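PDB 6RQA: iminosuccinate reductase from Paracoccus denitrificans, which catalyses the NADH-dependent reduction of iminosuccinate to L-aspartate, regenerating the amino-group donor of the beta-hydroxyaspartate cycle in glyoxylate assimilation. Local coordinates for residues V216-S220 against K247-D251; I271-Q275 against I309-T313; L226-V231 against A253-R257; A156-F162 against M185-L189. One frame throughout, in Å; residues are numbered along the deposited sequence.

Contact 1: residues V216-S220 against K247-D251; sequences VSITS and KQELD. With NAD (nicotinamide-adenine-dinucleotide), chain C.
Glu249 reaches from 247-251 into the bend where the chain leaves the strand at Ser217, and its carboxylate ties down Ser217 and Thr219. Beyond CB, CG passes the hydroxyl of Thr219, CG to OG1 3.4 Å, and the extended chain after it (chi2 -174°) carries the carboxylate on to Ser217 and Thr219. OE2 takes two bonds from one residue: Thr219 N approaches nearly in line with the C-O bond, at 2.7 Å from OE2, while Thr219 OG1 uses the anti lone pair of OE2. OE1 accepts the hydroxyl of Ser217, whose OG lies 2.8 Å from OE1 and well above the carboxylate plane; Gly241 N also bonds to OE1. The bonds to Ser217 and Thr219 probably steady the loop in which Ser220 N donates to the adenosine ribose of NAD, with N to O4B 3.1 Å. On the other segment Lys247, in salt bridge with Asp243, extends past Ser220 OG to the nicotinamide ribose, where NZ donates to O3D at 3.1 Å. The contact lies at the C-terminal end of strand 214-217, with helix 158-170 against Ile218 and strand 235-239 beside Ser217 and Leu250.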
# COMPACT_ATOMS: atom_id res chain seq x y z
N VAL A 216 31.51 2.65 0.57
CA VAL A 216 30.11 2.27 0.80
C VAL A 216 29.73 2.72 2.20
O VAL A 216 30.29 2.24 3.19
CB VAL A 216 29.89 0.76 0.64
CG1 VAL A 216 28.47 0.39 1.03
CG2 VAL A 216 30.18 0.33 -0.79
N SER A 217 28.78 3.64 2.29
CA SER A 217 28.27 4.15 3.55
C SER A 217 26.87 3.60 3.79
O SER A 217 26.03 3.62 2.88
CB SER A 217 28.25 5.68 3.57
OG SER A 217 27.47 6.19 2.50
N ILE A 218 26.62 3.11 5.00
CA ILE A 218 25.36 2.45 5.33
C ILE A 218 24.99 2.79 6.77
O ILE A 218 24.63 1.91 7.57
CB ILE A 218 25.48 0.92 5.07
CG1 ILE A 218 24.13 0.21 5.20
CG2 ILE A 218 26.58 0.29 5.94
CD1 ILE A 218 23.17 0.52 4.09
N THR A 219 25.06 4.07 7.11
CA THR A 219 24.79 4.54 8.46
C THR A 219 23.45 5.25 8.52
O THR A 219 22.93 5.76 7.52
CB THR A 219 25.89 5.50 8.95
OG1 THR A 219 25.80 6.73 8.23
CG2 THR A 219 27.26 4.89 8.73
N SER A 220 22.88 5.28 9.73
CA SER A 220 21.67 6.06 10.01
C SER A 220 22.11 7.33 10.73
O SER A 220 22.01 7.45 11.95
CB SER A 220 20.68 5.24 10.83
OG SER A 220 19.48 5.97 11.05
N LYS A 247 17.96 12.66 7.16
CA LYS A 247 19.20 11.91 7.28
C LYS A 247 20.27 12.50 6.38
O LYS A 247 19.98 13.13 5.36
CB LYS A 247 18.98 10.44 6.94
CG LYS A 247 18.21 9.65 7.99
CD LYS A 247 18.02 8.20 7.57
CE LYS A 247 17.26 7.42 8.62
NZ LYS A 247 17.03 6.01 8.20
N GLN A 248 21.53 12.30 6.76
CA GLN A 248 22.65 12.84 6.02
C GLN A 248 23.90 12.04 6.33
O GLN A 248 24.16 11.72 7.50
CB GLN A 248 22.87 14.33 6.35
CG GLN A 248 23.99 14.98 5.55
CD GLN A 248 24.20 16.43 5.93
OE1 GLN A 248 23.65 16.91 6.92
NE2 GLN A 248 25.01 17.13 5.14
N GLU A 249 24.67 11.73 5.30
CA GLU A 249 25.94 11.03 5.44
C GLU A 249 27.12 11.81 4.88
O GLU A 249 28.21 11.77 5.45
CB GLU A 249 25.87 9.66 4.74
CG GLU A 249 25.10 8.60 5.50
CD GLU A 249 25.18 7.24 4.84
OE1 GLU A 249 25.07 7.18 3.60
OE2 GLU A 249 25.37 6.24 5.56
N LEU A 250 26.93 12.53 3.77
CA LEU A 250 28.02 13.15 3.05
C LEU A 250 27.99 14.66 3.19
O LEU A 250 26.97 15.26 3.56
CB LEU A 250 27.97 12.77 1.56
CG LEU A 250 28.65 11.48 1.11
CD1 LEU A 250 28.15 10.27 1.88
CD2 LEU A 250 28.43 11.27 -0.38
N ASP A 251 29.12 15.28 2.90
CA ASP A 251 29.20 16.73 2.82
C ASP A 251 28.53 17.18 1.53
O ASP A 251 28.88 16.69 0.45
CB ASP A 251 30.66 17.18 2.86
CG ASP A 251 30.82 18.68 2.91
OD1 ASP A 251 29.81 19.39 3.12
OD2 ASP A 251 31.96 19.16 2.75
PA NAD C . 21.89 -0.29 12.09
O1A NAD C . 21.26 0.64 13.09
O2A NAD C . 22.22 -1.74 12.16
O5B NAD C . 23.48 0.41 12.10
C5B NAD C . 23.33 1.77 12.12
C4B NAD C . 24.69 2.41 12.05
O4B NAD C . 24.51 3.81 11.90
C3B NAD C . 25.32 2.17 13.41
O3B NAD C . 26.03 0.98 13.27
C2B NAD C . 26.24 3.39 13.55
O2B NAD C . 27.48 3.18 12.95
C1B NAD C . 25.48 4.48 12.69
N9A NAD C . 24.74 5.41 13.55
C8A NAD C . 23.70 5.17 14.47
N7A NAD C . 23.27 6.28 15.07
C5A NAD C . 24.05 7.31 14.51
C6A NAD C . 24.09 8.71 14.72
N6A NAD C . 23.23 9.28 15.61
N1A NAD C . 24.98 9.49 14.02
C2A NAD C . 25.80 8.85 13.14
N3A NAD C . 25.88 7.53 12.84
C4A NAD C . 24.98 6.78 13.56
O3 NAD C . 21.11 0.24 10.78
PN NAD C . 21.13 -0.74 9.54
O1N NAD C . 22.42 -1.40 9.10
O2N NAD C . 19.75 -1.29 9.62
O5D NAD C . 20.86 0.29 8.11
C5D NAD C . 21.48 1.48 8.36
C4D NAD C . 20.95 2.50 7.39
O4D NAD C . 20.68 1.84 6.13
C3D NAD C . 19.58 3.00 7.94
O3D NAD C . 19.63 4.38 7.90
C2D NAD C . 18.57 2.44 6.92
O2D NAD C . 17.54 3.31 6.60
C1D NAD C . 19.48 2.38 5.68
N1N NAD C . 18.90 1.40 4.67
C2N NAD C . 18.95 1.79 3.36
C3N NAD C . 18.44 0.94 2.38
C7N NAD C . 18.54 1.44 0.98
O7N NAD C . 18.11 0.79 0.03
N7N NAD C . 19.13 2.67 0.80
C4N NAD C . 17.88 -0.28 2.75
C5N NAD C . 17.83 -0.65 4.09
C6N NAD C . 18.36 0.21 5.06

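Contact 2: residues I271-Q275 against I309-T313; sequences IGECQ and IFDGT. With NAD (nicotinamide-adenine-dinucleotide), chain C.
Asp311 receives the start of the 272-275 turn on its carboxylate. Glu273 N points almost straight at OD1, 2.9 Å away with an angle of 173° at the hydrogen, on the syn side of the carboxylate and somewhat out of its plane; its second approach, to OD2, is bent and weak. Cys274 N donates to Asp311 OD2 at 3.2 Å, coming from above the carboxylate plane. The two successive amides therefore share one carboxylate, which CG, anti to the backbone N of Asp311 (chi1 -169°), holds out toward the turn. CB of Glu273 rests against OD1, and beside this polar centre the methyl CG2 of Thr313 packs on the CA of Gly272 at 3.6 Å.

In the next shell, Ser268 OG gives Asp311 OD2 a further bond. The type I turn from Gly272 to Gln275 is braced from within: Gln275 folds back and its NE2 donates to Gly272 O at 2.8 Å, the oxygen lying in the plane of the side-chain amide. Glu273 turns its carboxylate away from Asp311 toward Thr242 and the backbone of 249-250, while Thr313 OG1 bonds to Asp263.

Asp311 is also the centre of an inverse gamma turn that ends strand 307-311. Just beyond, Gly312 O accepts the carboxamide N7N of NAD at 2.7 Å. This carbonyl contributes to the nicotinamide end of the cofactor site at the C-terminal edge of the parallel sheet, as in Rossmann-like domains, and the aspartate-held turn lies behind it as a second shell.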
# COMPACT_ATOMS: atom_id res chain seq x y z
N ILE A 271 14.35 12.35 -0.28
CA ILE A 271 14.74 11.56 0.88
C ILE A 271 16.15 11.00 0.76
O ILE A 271 16.68 10.48 1.76
CB ILE A 271 13.74 10.41 1.13
CG1 ILE A 271 13.64 9.50 -0.09
CG2 ILE A 271 12.38 10.97 1.51
CD1 ILE A 271 12.73 8.31 0.09
N GLY A 272 16.78 11.08 -0.41
CA GLY A 272 18.11 10.55 -0.60
C GLY A 272 19.19 11.49 -0.10
O GLY A 272 18.94 12.49 0.58
N GLU A 273 20.43 11.15 -0.45
CA GLU A 273 21.57 11.95 -0.01
C GLU A 273 21.61 13.31 -0.70
O GLU A 273 22.12 14.28 -0.13
CB GLU A 273 22.87 11.18 -0.25
CG GLU A 273 24.10 11.79 0.41
CD GLU A 273 23.97 11.88 1.92
OE1 GLU A 273 24.24 12.97 2.47
OE2 GLU A 273 23.60 10.87 2.55
N CYS A 274 21.06 13.40 -1.91
CA CYS A 274 21.05 14.65 -2.66
C CYS A 274 20.08 15.68 -2.10
O CYS A 274 20.06 16.81 -2.60
CB CYS A 274 20.73 14.38 -4.13
SG CYS A 274 21.87 13.26 -4.96
N GLN A 275 19.27 15.32 -1.09
CA GLN A 275 18.28 16.25 -0.57
C GLN A 275 18.90 17.51 0.02
O GLN A 275 18.23 18.55 0.07
CB GLN A 275 17.42 15.56 0.49
CG GLN A 275 18.15 15.27 1.80
CD GLN A 275 17.29 14.55 2.81
OE1 GLN A 275 16.57 15.17 3.58
NE2 GLN A 275 17.37 13.22 2.81
N ILE A 309 29.04 9.15 -7.32
CA ILE A 309 28.19 8.84 -6.19
C ILE A 309 26.94 8.14 -6.70
O ILE A 309 26.32 8.60 -7.67
CB ILE A 309 27.81 10.10 -5.38
CG1 ILE A 309 29.06 10.73 -4.75
CG2 ILE A 309 26.79 9.77 -4.31
CD1 ILE A 309 28.75 11.97 -3.94
N PHE A 310 26.56 7.04 -6.05
CA PHE A 310 25.29 6.38 -6.28
C PHE A 310 24.41 6.59 -5.06
O PHE A 310 24.73 6.11 -3.97
CB PHE A 310 25.47 4.89 -6.56
CG PHE A 310 24.19 4.11 -6.51
CD1 PHE A 310 23.18 4.35 -7.43
CD2 PHE A 310 23.99 3.15 -5.54
CE1 PHE A 310 22.00 3.64 -7.38
CE2 PHE A 310 22.81 2.43 -5.48
CZ PHE A 310 21.81 2.68 -6.41
N ASP A 311 23.30 7.30 -5.24
CA ASP A 311 22.39 7.63 -4.15
C ASP A 311 21.33 6.53 -4.05
O ASP A 311 20.23 6.63 -4.59
CB ASP A 311 21.77 9.01 -4.36
CG ASP A 311 21.04 9.51 -3.13
OD1 ASP A 311 21.11 8.86 -2.08
OD2 ASP A 311 20.39 10.58 -3.23
N GLY A 312 21.69 5.47 -3.34
CA GLY A 312 20.78 4.35 -3.16
C GLY A 312 19.71 4.63 -2.12
O GLY A 312 19.99 4.63 -0.91
N THR A 313 18.48 4.86 -2.57
CA THR A 313 17.37 5.14 -1.66
C THR A 313 16.47 3.94 -1.42
O THR A 313 15.81 3.89 -0.38
CB THR A 313 16.52 6.30 -2.21
OG1 THR A 313 15.91 5.90 -3.45
CG2 THR A 313 17.37 7.53 -2.44
PA NAD C . 21.89 -0.29 12.09
O1A NAD C . 21.26 0.64 13.09
O2A NAD C . 22.22 -1.74 12.16
O5B NAD C . 23.48 0.41 12.10
C5B NAD C . 23.33 1.77 12.12
C4B NAD C . 24.69 2.41 12.05
O4B NAD C . 24.51 3.81 11.90
C3B NAD C . 25.32 2.17 13.41
O3B NAD C . 26.03 0.98 13.27
C2B NAD C . 26.24 3.39 13.55
O2B NAD C . 27.48 3.18 12.95
C1B NAD C . 25.48 4.48 12.69
N9A NAD C . 24.74 5.41 13.55
C8A NAD C . 23.70 5.17 14.47
N7A NAD C . 23.27 6.28 15.07
C5A NAD C . 24.05 7.31 14.51
C6A NAD C . 24.09 8.71 14.72
N6A NAD C . 23.23 9.28 15.61
N1A NAD C . 24.98 9.49 14.02
C2A NAD C . 25.80 8.85 13.14
N3A NAD C . 25.88 7.53 12.84
C4A NAD C . 24.98 6.78 13.56
O3 NAD C . 21.11 0.24 10.78
PN NAD C . 21.13 -0.74 9.54
O1N NAD C . 22.42 -1.40 9.10
O2N NAD C . 19.75 -1.29 9.62
O5D NAD C . 20.86 0.29 8.11
C5D NAD C . 21.48 1.48 8.36
C4D NAD C . 20.95 2.50 7.39
O4D NAD C . 20.68 1.84 6.13
C3D NAD C . 19.58 3.00 7.94
O3D NAD C . 19.63 4.38 7.90
C2D NAD C . 18.57 2.44 6.92
O2D NAD C . 17.54 3.31 6.60
C1D NAD C . 19.48 2.38 5.68
N1N NAD C . 18.90 1.40 4.67
C2N NAD C . 18.95 1.79 3.36
C3N NAD C . 18.44 0.94 2.38
C7N NAD C . 18.54 1.44 0.98
O7N NAD C . 18.11 0.79 0.03
N7N NAD C . 19.13 2.67 0.80
C4N NAD C . 17.88 -0.28 2.75
C5N NAD C . 17.83 -0.65 4.09
C6N NAD C . 18.36 0.21 5.06

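Contact 3: residues L226-V231 against A253-R257; sequences LMNEHV and ALVAR
Arg257 NH1 donates to Asn228 O, 2.9 Å away, and NH2 of the same guanidinium donates to Val231 O at 3.2 Å. The first carbonyl lies in the guanidinium plane and the second is slightly tilted from it, but both are met from above their own carbonyl planes. Asn228 OD1 also sits at the guanidinium edge, modelled too close to NH1 for its distance to carry weight. The arginine gets there by leaving its backbone with CG between N and the carbonyl carbon (chi1 82°) and bending again at chi3, so that its flat end turns back over the loop.

Beneath it, Leu254 supplies the apolar part. Its CD2 lies 3.7 Å from Val231 CG2 and 4.1 Å from Leu226 CD2, the Val231 and Leu254 side chains crossing at about a right angle. Leu254 CB packs on Asn228 CA at 3.7 Å, while the Ala253 methyl borders the Asn228 amide. Ile237 of strand 235-239 backs all three apolar residues, and Asp251 OD2 receives Asn228 N. With two main-chain oxygens bonded to a single cationic group, the loop's carbonyls are likely to favour the positive charge of Arg257, and the bonds join the 226-231 loop to the residue that follows helix 252-256.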
# COMPACT_ATOMS: atom_id res chain seq x y z
N LEU A 226 31.58 11.87 5.88
CA LEU A 226 32.64 11.98 4.89
C LEU A 226 32.63 13.39 4.31
O LEU A 226 31.68 13.79 3.63
CB LEU A 226 32.45 10.93 3.80
CG LEU A 226 33.59 10.75 2.79
CD1 LEU A 226 34.87 10.33 3.49
CD2 LEU A 226 33.20 9.73 1.73
N MET A 227 33.69 14.15 4.58
CA MET A 227 33.75 15.54 4.18
C MET A 227 34.29 15.68 2.76
O MET A 227 34.77 14.72 2.15
CB MET A 227 34.61 16.34 5.16
CG MET A 227 34.08 16.31 6.58
SD MET A 227 32.34 16.78 6.67
CE MET A 227 32.41 18.45 6.03
N ASN A 228 34.21 16.90 2.23
CA ASN A 228 34.61 17.15 0.85
C ASN A 228 36.11 16.93 0.66
O ASN A 228 36.52 16.24 -0.28
CB ASN A 228 34.23 18.58 0.45
CG ASN A 228 34.54 18.87 -1.00
OD1 ASN A 228 34.49 17.98 -1.85
ND2 ASN A 228 34.88 20.12 -1.29
N GLU A 229 36.93 17.50 1.54
CA GLU A 229 38.38 17.36 1.41
C GLU A 229 38.89 16.01 1.87
O GLU A 229 40.09 15.74 1.71
CB GLU A 229 39.08 18.48 2.18
CG GLU A 229 38.92 19.86 1.56
CD GLU A 229 39.30 19.89 0.09
OE1 GLU A 229 38.41 19.72 -0.77
OE2 GLU A 229 40.50 20.09 -0.21
N HIS A 230 38.03 15.15 2.43
CA HIS A 230 38.46 13.80 2.77
C HIS A 230 38.72 12.98 1.51
O HIS A 230 39.74 12.28 1.41
CB HIS A 230 37.40 13.12 3.64
CG HIS A 230 37.40 13.57 5.06
ND1 HIS A 230 36.35 13.31 5.93
CD2 HIS A 230 38.31 14.26 5.78
CE1 HIS A 230 36.62 13.82 7.11
NE2 HIS A 230 37.81 14.40 7.05
N VAL A 231 37.81 13.05 0.54
CA VAL A 231 37.92 12.22 -0.66
C VAL A 231 39.02 12.78 -1.55
O VAL A 231 38.98 13.95 -1.96
CB VAL A 231 36.58 12.17 -1.40
CG1 VAL A 231 36.69 11.29 -2.64
CG2 VAL A 231 35.49 11.65 -0.47
N ALA A 253 29.03 19.68 -0.21
CA ALA A 253 30.05 20.15 -1.14
C ALA A 253 30.68 18.98 -1.89
O ALA A 253 30.98 19.09 -3.08
CB ALA A 253 31.12 20.94 -0.39
N LEU A 254 30.88 17.85 -1.21
CA LEU A 254 31.37 16.65 -1.88
C LEU A 254 30.34 16.12 -2.88
O LEU A 254 30.70 15.67 -3.97
CB LEU A 254 31.71 15.58 -0.85
CG LEU A 254 32.02 14.17 -1.36
CD1 LEU A 254 33.28 14.16 -2.21
CD2 LEU A 254 32.15 13.20 -0.20
N VAL A 255 29.06 16.18 -2.52
CA VAL A 255 28.00 15.76 -3.43
C VAL A 255 27.95 16.67 -4.65
O VAL A 255 27.60 16.23 -5.75
CB VAL A 255 26.66 15.72 -2.69
CG1 VAL A 255 25.54 15.23 -3.60
CG2 VAL A 255 26.76 14.84 -1.45
N ALA A 256 28.31 17.95 -4.48
CA ALA A 256 28.17 18.90 -5.57
C ALA A 256 29.21 18.68 -6.67
O ALA A 256 28.94 18.97 -7.84
CB ALA A 256 28.26 20.33 -5.04
N ARG A 257 30.39 18.18 -6.32
CA ARG A 257 31.47 18.02 -7.29
C ARG A 257 31.55 16.61 -7.87
O ARG A 257 32.51 16.30 -8.58
CB ARG A 257 32.81 18.41 -6.66
CG ARG A 257 33.48 17.33 -5.81
CD ARG A 257 34.89 17.75 -5.44
NE ARG A 257 35.82 16.62 -5.39
CZ ARG A 257 36.21 16.01 -4.27
NH1 ARG A 257 35.74 16.42 -3.10
NH2 ARG A 257 37.06 15.00 -4.33

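Contact 4: residues A156-F162 against M185-L189; sequences AGHQSAF and MLSRL. With NAD (nicotinamide-adenine-dinucleotide), chain C.
The backbones come nearest where Ala156 passes Met185, CA to CA 5.6 Å, near the N-terminal ends of both helices. The CB of Ala156 fits between Met185 and Leu189, 3.8 Å from Met185 CB and from Leu189 CG. Leu189 continues the apolar patch, its CD2 meeting the CB and OG of Ser160.

Arg188 runs alongside, extended from CG to NE with CG anti to the backbone N (chi1 -177°), and this reach takes its guanidinium to the opening carbonyls of helix 158-170. NH1 bonds to His158 O in the carbonyl plane, on a lone pair, whereas the NE contacts with Gly157 O and His158 O are weak. Ala161 CB covers one guanidinium face at 3.6 Å from NH1. The His158 ring lies obliquely beside NH1, its plane 22° from that of the guanidinium.

Gly157 and the start of helix 158-170 follow strand 150-154 and form the dinucleotide-binding turn of a Rossmann fold. Here His158 N donates to phosphate oxygen O2A of NAD at 2.9 Å and Gln159 N to O1N at 3.2 Å, both bonds nearly straight. Ser160 OG, hydrogen-bonded to Gly157 O at 2.6 Å, ties this turn to the helix. From the second segment Met185 brings SD to the adenosine ribose hydroxyl O3B, and the bend at chi3 (-79°) turns CE to the same oxygen, beside Asn180.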
# COMPACT_ATOMS: atom_id res chain seq x y z
N ALA A 156 29.21 0.06 10.41
CA ALA A 156 29.38 -1.34 10.80
C ALA A 156 28.08 -1.91 11.37
O ALA A 156 28.11 -2.78 12.24
CB ALA A 156 30.51 -1.48 11.81
N GLY A 157 26.95 -1.46 10.85
CA GLY A 157 25.66 -1.93 11.32
C GLY A 157 25.32 -3.32 10.84
O GLY A 157 26.19 -4.06 10.38
N HIS A 158 24.03 -3.68 10.92
CA HIS A 158 23.60 -5.01 10.52
C HIS A 158 23.84 -5.25 9.03
O HIS A 158 24.36 -6.29 8.63
CB HIS A 158 22.13 -5.21 10.87
CG HIS A 158 21.52 -6.45 10.29
ND1 HIS A 158 20.66 -6.42 9.21
CD2 HIS A 158 21.66 -7.75 10.63
CE1 HIS A 158 20.28 -7.66 8.92
NE2 HIS A 158 20.88 -8.48 9.76
N GLN A 159 23.45 -4.28 8.20
CA GLN A 159 23.54 -4.46 6.75
C GLN A 159 24.94 -4.27 6.20
O GLN A 159 25.18 -4.60 5.03
CB GLN A 159 22.57 -3.50 6.05
CG GLN A 159 21.11 -3.76 6.37
CD GLN A 159 20.18 -2.96 5.50
OE1 GLN A 159 20.60 -2.02 4.82
NE2 GLN A 159 18.90 -3.32 5.51
N SER A 160 25.88 -3.75 7.00
CA SER A 160 27.24 -3.53 6.51
C SER A 160 27.90 -4.84 6.09
O SER A 160 28.72 -4.86 5.17
CB SER A 160 28.08 -2.82 7.57
OG SER A 160 28.21 -3.63 8.73
N ALA A 161 27.56 -5.95 6.77
CA ALA A 161 28.11 -7.24 6.38
C ALA A 161 27.63 -7.64 4.99
O ALA A 161 28.42 -8.11 4.16
CB ALA A 161 27.74 -8.30 7.41
N PHE A 162 26.34 -7.46 4.71
CA PHE A 162 25.81 -7.79 3.39
C PHE A 162 26.43 -6.91 2.32
O PHE A 162 26.69 -7.37 1.20
CB PHE A 162 24.29 -7.66 3.39
CG PHE A 162 23.60 -8.53 4.41
CD1 PHE A 162 23.25 -9.83 4.09
CD2 PHE A 162 23.32 -8.05 5.68
CE1 PHE A 162 22.63 -10.64 5.03
CE2 PHE A 162 22.70 -8.85 6.61
CZ PHE A 162 22.35 -10.15 6.28
N MET A 185 31.58 -1.54 17.11
CA MET A 185 30.93 -2.36 16.10
C MET A 185 31.86 -2.75 14.95
O MET A 185 31.46 -3.55 14.11
CB MET A 185 29.71 -1.64 15.53
CG MET A 185 28.44 -1.82 16.35
SD MET A 185 27.03 -0.95 15.64
CE MET A 185 27.34 0.72 16.19
N LEU A 186 33.09 -2.22 14.92
CA LEU A 186 34.01 -2.53 13.83
C LEU A 186 34.37 -4.01 13.76
O LEU A 186 34.90 -4.46 12.74
CB LEU A 186 35.28 -1.69 13.96
CG LEU A 186 35.13 -0.20 13.64
CD1 LEU A 186 36.39 0.56 14.01
CD2 LEU A 186 34.80 0.00 12.17
N SER A 187 34.10 -4.77 14.83
CA SER A 187 34.37 -6.21 14.79
C SER A 187 33.51 -6.91 13.75
O SER A 187 33.91 -7.96 13.22
CB SER A 187 34.13 -6.82 16.17
OG SER A 187 32.83 -6.52 16.64
N ARG A 188 32.34 -6.36 13.44
CA ARG A 188 31.48 -6.95 12.41
C ARG A 188 32.11 -6.82 11.03
O ARG A 188 31.97 -7.72 10.19
CB ARG A 188 30.10 -6.30 12.45
CG ARG A 188 29.10 -6.89 11.47
CD ARG A 188 27.69 -6.42 11.79
NE ARG A 188 26.72 -6.86 10.79
CZ ARG A 188 26.05 -8.00 10.85
NH1 ARG A 188 25.19 -8.31 9.89
NH2 ARG A 188 26.24 -8.84 11.86
N LEU A 189 32.81 -5.71 10.77
CA LEU A 189 33.50 -5.56 9.49
C LEU A 189 34.71 -6.47 9.40
O LEU A 189 34.97 -7.07 8.35
CB LEU A 189 33.92 -4.10 9.30
CG LEU A 189 32.81 -3.05 9.25
CD1 LEU A 189 33.38 -1.67 8.99
CD2 LEU A 189 31.76 -3.42 8.21
PA NAD C . 21.89 -0.29 12.09
O1A NAD C . 21.26 0.64 13.09
O2A NAD C . 22.22 -1.74 12.16
O5B NAD C . 23.48 0.41 12.10
C5B NAD C . 23.33 1.77 12.12
C4B NAD C . 24.69 2.41 12.05
O4B NAD C . 24.51 3.81 11.90
C3B NAD C . 25.32 2.17 13.41
O3B NAD C . 26.03 0.98 13.27
C2B NAD C . 26.24 3.39 13.55
O2B NAD C . 27.48 3.18 12.95
C1B NAD C . 25.48 4.48 12.69
N9A NAD C . 24.74 5.41 13.55
C8A NAD C . 23.70 5.17 14.47
N7A NAD C . 23.27 6.28 15.07
C5A NAD C . 24.05 7.31 14.51
C6A NAD C . 24.09 8.71 14.72
N6A NAD C . 23.23 9.28 15.61
N1A NAD C . 24.98 9.49 14.02
C2A NAD C . 25.80 8.85 13.14
N3A NAD C . 25.88 7.53 12.84
C4A NAD C . 24.98 6.78 13.56
O3 NAD C . 21.11 0.24 10.78
PN NAD C . 21.13 -0.74 9.54
O1N NAD C . 22.42 -1.40 9.10
O2N NAD C . 19.75 -1.29 9.62
O5D NAD C . 20.86 0.29 8.11
C5D NAD C . 21.48 1.48 8.36
C4D NAD C . 20.95 2.50 7.39
O4D NAD C . 20.68 1.84 6.13
C3D NAD C . 19.58 3.00 7.94
O3D NAD C . 19.63 4.38 7.90
C2D NAD C . 18.57 2.44 6.92
O2D NAD C . 17.54 3.31 6.60
C1D NAD C . 19.48 2.38 5.68
N1N NAD C . 18.90 1.40 4.67
C2N NAD C . 18.95 1.79 3.36
C3N NAD C . 18.44 0.94 2.38
C7N NAD C . 18.54 1.44 0.98
O7N NAD C . 18.11 0.79 0.03
N7N NAD C . 19.13 2.67 0.80
C4N NAD C . 17.88 -0.28 2.75
C5N NAD C . 17.83 -0.65 4.09
C6N NAD C . 18.36 0.21 5.06

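All four contacts lie in the domain built on the eight-stranded parallel sheet. Along the chain contact 4 comes first, contacts 1 and 3 interleave, since 226-231 falls between the segments of contact 1, and contact 2 closes the series. Contacts 1 and 2 have centres about 9 Å apart and are joined through the Glu273 carboxylate, which meets the backbone of 249-250. Contact 3 lies about 12 Å from contact 1, following strand 248-250 into helix 252-256. Contact 4 is about 14 Å from contact 1, where Ile218 packs on Gln159 and Ser160. Contacts 4, 1 and 2 touch NAD, mainly at its pyrophosphate, riboses and carboxamide respectively; contact 3 lies farther out, its Leu226 side chain about 12 Å from NAD.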